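Acetoin utilization protein (Exiguobacterium sibiricum, PDB 2Q04) probably acts as a GNAT-family acetyltransferase, moving an acetyl group from acetyl-CoA to an acceptor, with a likely role in acetoin utilization. Local coordinates at residues A[76-81]-A[94-99]; A[129-134]-A[184-189]; A[3-8]-A[60-65]. All coordinates share one frame; numbering follows the deposited sequence.

Contact 1 of 3, residues A[76-81]-A[94-99]. With CA (calcium ion), chain G.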
# COMPACT_ATOMS: atom_id res chain seq x y z
N VAL A 76 -1.65 5.87 2.13
CA VAL A 76 -1.49 4.58 1.51
C VAL A 76 -1.73 4.76 0.02
O VAL A 76 -2.66 5.47 -0.39
CB VAL A 76 -2.47 3.53 2.11
CG1 VAL A 76 -3.92 3.94 1.89
CG2 VAL A 76 -2.21 2.16 1.51
N THR A 77 -0.85 4.15 -0.80
CA THR A 77 -0.86 4.38 -2.26
C THR A 77 -1.24 3.13 -3.04
O THR A 77 -0.96 2.01 -2.61
CB THR A 77 0.52 4.84 -2.77
OG1 THR A 77 1.43 3.73 -2.77
CG2 THR A 77 1.06 5.95 -1.90
N PHE A 78 -1.88 3.34 -4.19
CA PHE A 78 -2.23 2.26 -5.10
C PHE A 78 -1.93 2.69 -6.49
O PHE A 78 -2.24 3.81 -6.88
CB PHE A 78 -3.70 1.91 -4.99
CG PHE A 78 -4.10 1.43 -3.67
CD1 PHE A 78 -4.08 0.08 -3.37
CD2 PHE A 78 -4.49 2.34 -2.68
CE1 PHE A 78 -4.44 -0.37 -2.10
CE2 PHE A 78 -4.85 1.90 -1.42
CZ PHE A 78 -4.83 0.54 -1.13
N LEU A 79 -1.33 1.79 -7.26
CA LEU A 79 -1.03 2.05 -8.66
C LEU A 79 -0.62 0.75 -9.31
O LEU A 79 -0.48 -0.27 -8.62
CB LEU A 79 0.10 3.09 -8.80
CG LEU A 79 1.49 2.71 -8.26
CD1 LEU A 79 2.52 3.72 -8.72
CD2 LEU A 79 1.49 2.58 -6.72
N TYR A 80 -0.43 0.76 -10.62
CA TYR A 80 0.03 -0.43 -11.32
C TYR A 80 1.47 -0.72 -10.95
O TYR A 80 2.24 0.20 -10.69
CB TYR A 80 -0.10 -0.28 -12.83
CG TYR A 80 -1.50 -0.48 -13.35
CD1 TYR A 80 -2.28 -1.55 -12.91
CD2 TYR A 80 -2.03 0.35 -14.33
CE1 TYR A 80 -3.54 -1.75 -13.38
CE2 TYR A 80 -3.31 0.16 -14.82
CZ TYR A 80 -4.06 -0.90 -14.34
OH TYR A 80 -5.33 -1.11 -14.82
N PRO A 81 1.84 -2.02 -10.90
CA PRO A 81 3.20 -2.42 -10.53
C PRO A 81 4.27 -1.75 -11.38
O PRO A 81 4.03 -1.42 -12.53
CB PRO A 81 3.19 -3.93 -10.76
CG PRO A 81 1.78 -4.33 -10.65
CD PRO A 81 0.98 -3.19 -11.17
N TYR A 94 -5.77 -6.23 -14.26
CA TYR A 94 -6.49 -6.54 -13.01
C TYR A 94 -5.53 -6.69 -11.83
O TYR A 94 -5.95 -6.98 -10.72
CB TYR A 94 -7.32 -7.81 -13.17
CG TYR A 94 -8.40 -7.71 -14.22
CD1 TYR A 94 -9.61 -7.07 -13.94
CD2 TYR A 94 -8.22 -8.24 -15.49
CE1 TYR A 94 -10.59 -6.96 -14.89
CE2 TYR A 94 -9.20 -8.14 -16.44
CZ TYR A 94 -10.39 -7.50 -16.14
OH TYR A 94 -11.37 -7.39 -17.09
N ILE A 95 -4.24 -6.51 -12.08
CA ILE A 95 -3.25 -6.58 -11.02
C ILE A 95 -2.81 -5.16 -10.62
O ILE A 95 -2.29 -4.40 -11.44
CB ILE A 95 -2.04 -7.45 -11.42
CG1 ILE A 95 -2.47 -8.92 -11.50
CG2 ILE A 95 -0.90 -7.29 -10.40
CD1 ILE A 95 -1.37 -9.87 -11.89
N LEU A 96 -3.07 -4.81 -9.36
CA LEU A 96 -2.80 -3.49 -8.84
C LEU A 96 -1.84 -3.62 -7.67
O LEU A 96 -1.87 -4.61 -6.95
CB LEU A 96 -4.11 -2.86 -8.36
CG LEU A 96 -4.10 -1.36 -8.07
CD1 LEU A 96 -3.89 -0.56 -9.35
CD2 LEU A 96 -5.40 -0.96 -7.41
N GLU A 97 -0.97 -2.64 -7.49
CA GLU A 97 -0.04 -2.67 -6.37
C GLU A 97 -0.37 -1.64 -5.31
O GLU A 97 -0.62 -0.48 -5.61
CB GLU A 97 1.41 -2.49 -6.84
CG GLU A 97 2.45 -2.69 -5.70
CD GLU A 97 3.86 -2.29 -6.09
OE1 GLU A 97 4.07 -1.88 -7.24
OE2 GLU A 97 4.76 -2.37 -5.22
N LEU A 98 -0.46 -2.10 -4.07
CA LEU A 98 -0.46 -1.23 -2.94
C LEU A 98 0.98 -0.82 -2.77
O LEU A 98 1.80 -1.60 -2.30
CB LEU A 98 -0.97 -1.99 -1.69
CG LEU A 98 -1.23 -1.20 -0.39
CD1 LEU A 98 -1.87 -2.12 0.65
CD2 LEU A 98 0.05 -0.57 0.18
N GLY A 99 1.32 0.34 -3.32
CA GLY A 99 2.70 0.78 -3.37
C GLY A 99 3.32 0.85 -2.00
O GLY A 99 4.25 0.11 -1.69
CA CA G . 5.82 -1.64 -0.97
O HOH W 1 4.63 0.71 -8.81
O HOH W 2 4.27 -2.86 -2.74
O HOH W 3 3.97 -2.15 0.53
O HOH W 4 8.07 -0.92 -2.31
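Phe-78 and Leu-98 meet across two antiparallel strands of the acetyltransferase (GNAT) sheet, 71-79 and 95-103, whose segments run at 155° to each other. Leu-98 slants against one corner of the phenyl ring, its CG 3.7 Å from Phe-78 CE1. The same leucine crosses the Val-76 side chain at about a right angle, Leu-98 CD2 touching Val-76 CG2, and helix 112-121 covers this side. Farther along, Tyr-80 turns the edge of its ring to the backbone, with Ile-95 O in the ring plane and 3.2 Å from Tyr-80 CD1.

Glu-97 and Leu-79 occupy the other face. Reciprocal backbone bonds fix their register: Leu-79 N to Glu-97 O spans 2.9 Å, and Glu-97 N to Leu-79 O 2.7 Å. Because Glu-97 CG is anti to the backbone N (chi1 -173°) and the chain beyond it is extended, the carboxylate passes Pro-81, OE1 lying 3.4 Å from Pro-81 CA. One water joins Glu-97 OE1 to Tyr-80 O. A second links Glu-97 OE2 to Leu-98 O and also binds calcium, so the carboxylate is second-shell to the metal. Gly-99 O binds that calcium directly, at 2.5 Å.

Contact 2 of 3, residues A[129-134]-A[184-189]. With CA (calcium ion), chain G.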
# COMPACT_ATOMS: atom_id res chain seq x y z
N TYR A 129 -9.87 -6.12 -8.50
CA TYR A 129 -8.42 -6.19 -8.61
C TYR A 129 -7.83 -7.24 -7.71
O TYR A 129 -8.38 -7.56 -6.65
CB TYR A 129 -7.78 -4.84 -8.27
CG TYR A 129 -8.09 -3.76 -9.26
CD1 TYR A 129 -7.31 -3.59 -10.40
CD2 TYR A 129 -9.14 -2.89 -9.05
CE1 TYR A 129 -7.58 -2.58 -11.30
CE2 TYR A 129 -9.42 -1.88 -9.95
CZ TYR A 129 -8.65 -1.73 -11.08
OH TYR A 129 -8.94 -0.72 -11.98
N LEU A 130 -6.73 -7.83 -8.17
CA LEU A 130 -5.85 -8.57 -7.32
C LEU A 130 -4.78 -7.57 -6.84
O LEU A 130 -3.97 -7.07 -7.65
CB LEU A 130 -5.21 -9.75 -8.09
CG LEU A 130 -4.39 -10.76 -7.25
CD1 LEU A 130 -4.22 -12.11 -7.99
CD2 LEU A 130 -3.04 -10.17 -6.87
N ILE A 131 -4.84 -7.19 -5.56
CA ILE A 131 -3.96 -6.16 -5.02
C ILE A 131 -2.79 -6.79 -4.27
O ILE A 131 -2.96 -7.35 -3.19
CB ILE A 131 -4.74 -5.19 -4.07
CG1 ILE A 131 -5.98 -4.63 -4.78
CG2 ILE A 131 -3.82 -4.03 -3.58
CD1 ILE A 131 -6.96 -3.93 -3.85
N LEU A 132 -1.61 -6.72 -4.85
CA LEU A 132 -0.43 -7.26 -4.23
C LEU A 132 0.39 -6.15 -3.62
O LEU A 132 0.19 -4.99 -3.94
CB LEU A 132 0.41 -8.07 -5.26
CG LEU A 132 0.99 -7.35 -6.52
CD1 LEU A 132 2.22 -6.49 -6.18
CD2 LEU A 132 1.36 -8.38 -7.57
N THR A 133 1.29 -6.51 -2.72
CA THR A 133 2.17 -5.53 -2.09
C THR A 133 3.46 -6.20 -1.65
O THR A 133 3.48 -7.40 -1.36
CB THR A 133 1.46 -4.83 -0.82
OG1 THR A 133 2.01 -3.53 -0.62
CG2 THR A 133 1.65 -5.64 0.43
N THR A 134 4.54 -5.44 -1.63
CA THR A 134 5.84 -5.93 -1.21
C THR A 134 6.35 -5.10 -0.06
O THR A 134 6.23 -3.88 -0.08
CB THR A 134 6.84 -5.84 -2.34
OG1 THR A 134 6.86 -4.50 -2.85
CG2 THR A 134 6.49 -6.80 -3.45
N MSE A 184 2.56 -9.92 -0.15
CA MSE A 184 1.19 -10.15 0.30
C MSE A 184 0.26 -9.71 -0.78
O MSE A 184 0.64 -8.90 -1.63
CB MSE A 184 0.90 -9.37 1.58
CG MSE A 184 1.79 -9.72 2.72
SE MSE A 184 1.32 -8.78 4.29
CE MSE A 184 -0.44 -9.55 4.59
N ALA A 185 -0.96 -10.21 -0.76
CA ALA A 185 -1.92 -9.84 -1.77
C ALA A 185 -3.36 -10.06 -1.35
O ALA A 185 -3.67 -10.98 -0.63
CB ALA A 185 -1.64 -10.57 -3.06
N ARG A 186 -4.24 -9.19 -1.84
CA ARG A 186 -5.66 -9.29 -1.61
C ARG A 186 -6.34 -9.61 -2.92
O ARG A 186 -6.29 -8.81 -3.87
CB ARG A 186 -6.21 -7.96 -1.07
CG ARG A 186 -7.74 -7.94 -0.81
CD ARG A 186 -8.22 -6.50 -0.58
NE ARG A 186 -9.49 -6.42 0.16
CZ ARG A 186 -10.70 -6.47 -0.39
NH1 ARG A 186 -10.84 -6.69 -1.69
NH2 ARG A 186 -11.78 -6.36 0.36
N ILE A 187 -6.94 -10.79 -2.99
CA ILE A 187 -7.66 -11.22 -4.19
C ILE A 187 -9.13 -10.82 -4.08
O ILE A 187 -9.89 -11.41 -3.31
CB ILE A 187 -7.57 -12.76 -4.41
CG1 ILE A 187 -6.11 -13.19 -4.58
CG2 ILE A 187 -8.40 -13.17 -5.66
CD1 ILE A 187 -5.91 -14.69 -4.53
N GLY A 188 -9.52 -9.81 -4.86
CA GLY A 188 -10.88 -9.33 -4.86
C GLY A 188 -11.88 -10.43 -5.14
O GLY A 188 -11.59 -11.38 -5.88
N LYS A 189 -13.07 -10.29 -4.56
CA LYS A 189 -14.15 -11.28 -4.69
C LYS A 189 -14.57 -11.52 -6.16
O LYS A 189 -15.05 -12.60 -6.50
CB LYS A 189 -15.37 -10.80 -3.87
CG LYS A 189 -16.58 -11.71 -3.95
CA CA G . 5.82 -1.64 -0.97
O HOH W 5 -8.79 -6.35 -4.03
O HOH W 3 3.97 -2.15 0.53
O HOH W 2 4.27 -2.86 -2.74
O HOH W 4 8.07 -0.92 -2.31
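Leu-130 with Ile-187 and Leu-132 with Ala-185 are non-hydrogen-bonded pairs of a regular antiparallel strand pairing, in which strand 182-187 flanks strand 130-135 of the GNAT sheet. The evidence for regularity is an angle of 170° between the segments and five backbone hydrogen bonds. Ile-131 and Arg-186 form one hydrogen-bonded pair, with Arg-186 N 2.6 Å from Ile-131 O. Thr-133 and Met-184, a selenomethionine, form the next, where Met-184 N reaches Thr-133 O at 2.9 Å.

On one face Leu-130 and Ile-187 lie side by side and point the same way, Leu-130 CG being 4.0 Å from Ile-187 CG1. Ala-185 CB fits beside them, 3.9 Å from Leu-132 CB, and helix 193-203 packs over this face. On the other, Thr-133 and Met-184 are likewise side by side, with Thr-133 CG2 against Met-184 CB. The torsion that places this methyl there sets Thr-133 OG1 anti to its own nitrogen (chi1 -153°), where it hydrogen-bonds with Leu-98 O and accepts from a calcium-bound water. Thr-134 O binds the same calcium at 2.5 Å, so this end meets the metal directly through a backbone oxygen and, via water, through the Thr-133 hydroxyl.

At the opposite end Arg-186 NH1 forms a salt bridge with Glu-127. Tyr-129 O is gripped twice, by Gly-188 N at 3.1 Å and by a water that in turn accepts from Arg-186 NH1.

Contact 3 of 3, residues A[3-8]-A[60-65]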
# COMPACT_ATOMS: atom_id res chain seq x y z
N PHE A 3 -11.75 1.80 -14.26
CA PHE A 3 -12.81 2.00 -13.26
C PHE A 3 -12.85 3.43 -12.70
O PHE A 3 -11.90 4.19 -12.83
CB PHE A 3 -12.65 1.00 -12.10
CG PHE A 3 -13.42 -0.25 -12.30
CD1 PHE A 3 -14.82 -0.24 -12.23
CD2 PHE A 3 -12.77 -1.45 -12.57
CE1 PHE A 3 -15.55 -1.39 -12.43
CE2 PHE A 3 -13.49 -2.61 -12.76
CZ PHE A 3 -14.89 -2.59 -12.69
N GLU A 4 -13.99 3.76 -12.08
CA GLU A 4 -14.20 5.08 -11.46
C GLU A 4 -13.76 5.02 -10.02
O GLU A 4 -13.84 3.97 -9.38
CB GLU A 4 -15.68 5.49 -11.53
CG GLU A 4 -16.17 5.84 -12.94
CD GLU A 4 -16.12 4.65 -13.89
OE1 GLU A 4 -16.17 3.50 -13.40
OE2 GLU A 4 -16.05 4.88 -15.12
N LYS A 5 -13.31 6.15 -9.50
CA LYS A 5 -12.79 6.20 -8.15
C LYS A 5 -13.82 6.80 -7.18
O LYS A 5 -14.22 7.96 -7.32
CB LYS A 5 -11.49 7.02 -8.12
CG LYS A 5 -10.32 6.34 -8.87
CD LYS A 5 -9.13 7.28 -9.02
CE LYS A 5 -8.19 6.80 -10.10
NZ LYS A 5 -7.11 7.81 -10.40
N GLN A 6 -14.28 5.98 -6.24
CA GLN A 6 -15.25 6.41 -5.25
C GLN A 6 -14.54 7.00 -4.03
O GLN A 6 -13.77 6.32 -3.34
CB GLN A 6 -16.13 5.22 -4.81
CG GLN A 6 -17.36 5.61 -3.98
CD GLN A 6 -18.00 4.42 -3.30
OE1 GLN A 6 -17.38 3.74 -2.48
NE2 GLN A 6 -19.25 4.16 -3.63
N PHE A 7 -14.78 8.29 -3.78
CA PHE A 7 -14.24 8.96 -2.61
C PHE A 7 -14.96 8.49 -1.36
O PHE A 7 -16.18 8.50 -1.30
CB PHE A 7 -14.38 10.48 -2.75
CG PHE A 7 -13.87 11.25 -1.56
CD1 PHE A 7 -12.54 11.65 -1.48
CD2 PHE A 7 -14.71 11.55 -0.50
CE1 PHE A 7 -12.07 12.34 -0.38
CE2 PHE A 7 -14.24 12.23 0.62
CZ PHE A 7 -12.92 12.63 0.67
N ASN A 8 -14.19 8.08 -0.36
CA ASN A 8 -14.76 7.68 0.92
C ASN A 8 -14.07 8.40 2.05
O ASN A 8 -12.96 8.87 1.89
CB ASN A 8 -14.65 6.17 1.09
CG ASN A 8 -15.60 5.42 0.19
OD1 ASN A 8 -16.81 5.39 0.43
ND2 ASN A 8 -15.06 4.83 -0.87
N GLU A 60 -5.08 4.86 -13.01
CA GLU A 60 -5.44 3.86 -11.99
C GLU A 60 -5.03 4.29 -10.56
O GLU A 60 -5.45 3.67 -9.57
CB GLU A 60 -4.80 2.50 -12.33
CG GLU A 60 -3.32 2.33 -11.87
CD GLU A 60 -2.31 3.13 -12.71
OE1 GLU A 60 -2.71 3.75 -13.73
OE2 GLU A 60 -1.11 3.12 -12.35
N GLY A 61 -4.24 5.36 -10.46
CA GLY A 61 -3.66 5.79 -9.18
C GLY A 61 -4.67 6.20 -8.11
O GLY A 61 -5.64 6.88 -8.40
N ARG A 62 -4.40 5.79 -6.86
CA ARG A 62 -5.24 6.16 -5.72
C ARG A 62 -4.38 6.48 -4.51
O ARG A 62 -3.54 5.67 -4.08
CB ARG A 62 -6.18 5.01 -5.35
CG ARG A 62 -7.08 4.61 -6.45
CD ARG A 62 -8.10 3.64 -5.98
NE ARG A 62 -9.09 3.38 -7.02
CZ ARG A 62 -10.33 2.95 -6.80
NH1 ARG A 62 -10.76 2.75 -5.56
NH2 ARG A 62 -11.15 2.75 -7.82
N ILE A 63 -4.62 7.66 -3.94
CA ILE A 63 -3.94 8.07 -2.72
C ILE A 63 -4.99 8.33 -1.63
O ILE A 63 -5.80 9.23 -1.74
CB ILE A 63 -3.11 9.38 -2.94
CG1 ILE A 63 -2.03 9.17 -4.02
CG2 ILE A 63 -2.48 9.84 -1.61
CD1 ILE A 63 -0.92 8.20 -3.63
N ILE A 64 -5.01 7.47 -0.62
CA ILE A 64 -5.85 7.67 0.54
C ILE A 64 -4.95 8.22 1.65
O ILE A 64 -3.83 7.74 1.84
CB ILE A 64 -6.54 6.34 1.00
CG1 ILE A 64 -7.67 5.95 0.03
CG2 ILE A 64 -7.10 6.48 2.42
CD1 ILE A 64 -7.20 5.61 -1.38
N ILE A 65 -5.44 9.25 2.35
CA ILE A 65 -4.61 9.97 3.33
C ILE A 65 -5.22 9.98 4.72
O ILE A 65 -6.43 9.90 4.87
CB ILE A 65 -4.40 11.43 2.90
CG1 ILE A 65 -5.75 12.18 2.83
CG2 ILE A 65 -3.68 11.48 1.56
CD1 ILE A 65 -5.62 13.64 2.56
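Glu-60 and Lys-5 meet through the backbone of the first and the aliphatic end of the second, where the loop before strand 8-12 runs alongside the start of strand 62-68, in the same direction, at one side of the GNAT sheet. Lys-5 CE lies 4.1 Å from Glu-60 C. The two charges do not pair: Lys-5 NZ is 6.9 Å from Glu-60 OE1, and the carboxylate bonds instead to Tyr-80 N through OE2.

Gly-61 supplies the polar anchor. Its O accepts a 2.7 Å hydrogen bond from Lys-5 NZ, which sits in the carbonyl plane on a lone pair. The lysine chain, extended beyond CG, reaches that far because its base points toward the strand. NZ also bonds to Leu-58 O and, weakly, to Glu-59 O.

Arg-62 comes next and meets the same lysine nearer its root. Lys-5 CB stands 4.1 Å above the guanidinium plane, offset toward the rim, and Lys-5 CG is 3.7 Å from Arg-62 NE. The side chains cross obliquely, so methylene groups meet the guanidinium while Lys-5 NZ stays 5.9 Å from Arg-62 NE. A salt bridge from Arg-62 NH1 to Asp-123 holds the arginine, and that carboxylate also takes Gln-6 N. With an alanine in place of Lys-5, Gly-61 O would probably lose its ammonium partner and Arg-62 NE the methylene packed beside it, though CB would remain over the guanidinium.

The chemistry thus separates like charges: the ammonium is held by neutral backbone carbonyls, whereas the guanidinium has a carboxylate, which probably limits the repulsion between them.

Overall arrangement
The three contacts all reach one mixed sheet, contact 3 joining a loop to it, and come in series along the chain: contact 3 closes before contact 1 opens, and contact 1 before contact 2 opens. Contacts 1 and 3 have centres about 11 Å apart and adjoin through strands 62-68 and 71-79, with Phe-78 N bonded to Arg-62 O. Contacts 1 and 2, about 9 Å apart between centres, share the neighbouring parallel strands 95-103 and 130-135. The calcium bridges this junction, with three of its waters common to both. Contacts 2 and 3, about 16 Å apart, touch where Tyr-129 meets Phe-3, so the N-terminal segment meets the sheet at two places. The metal's two strands probably correspond to the pair that splays apart in GNAT relatives to receive acetyl-CoA.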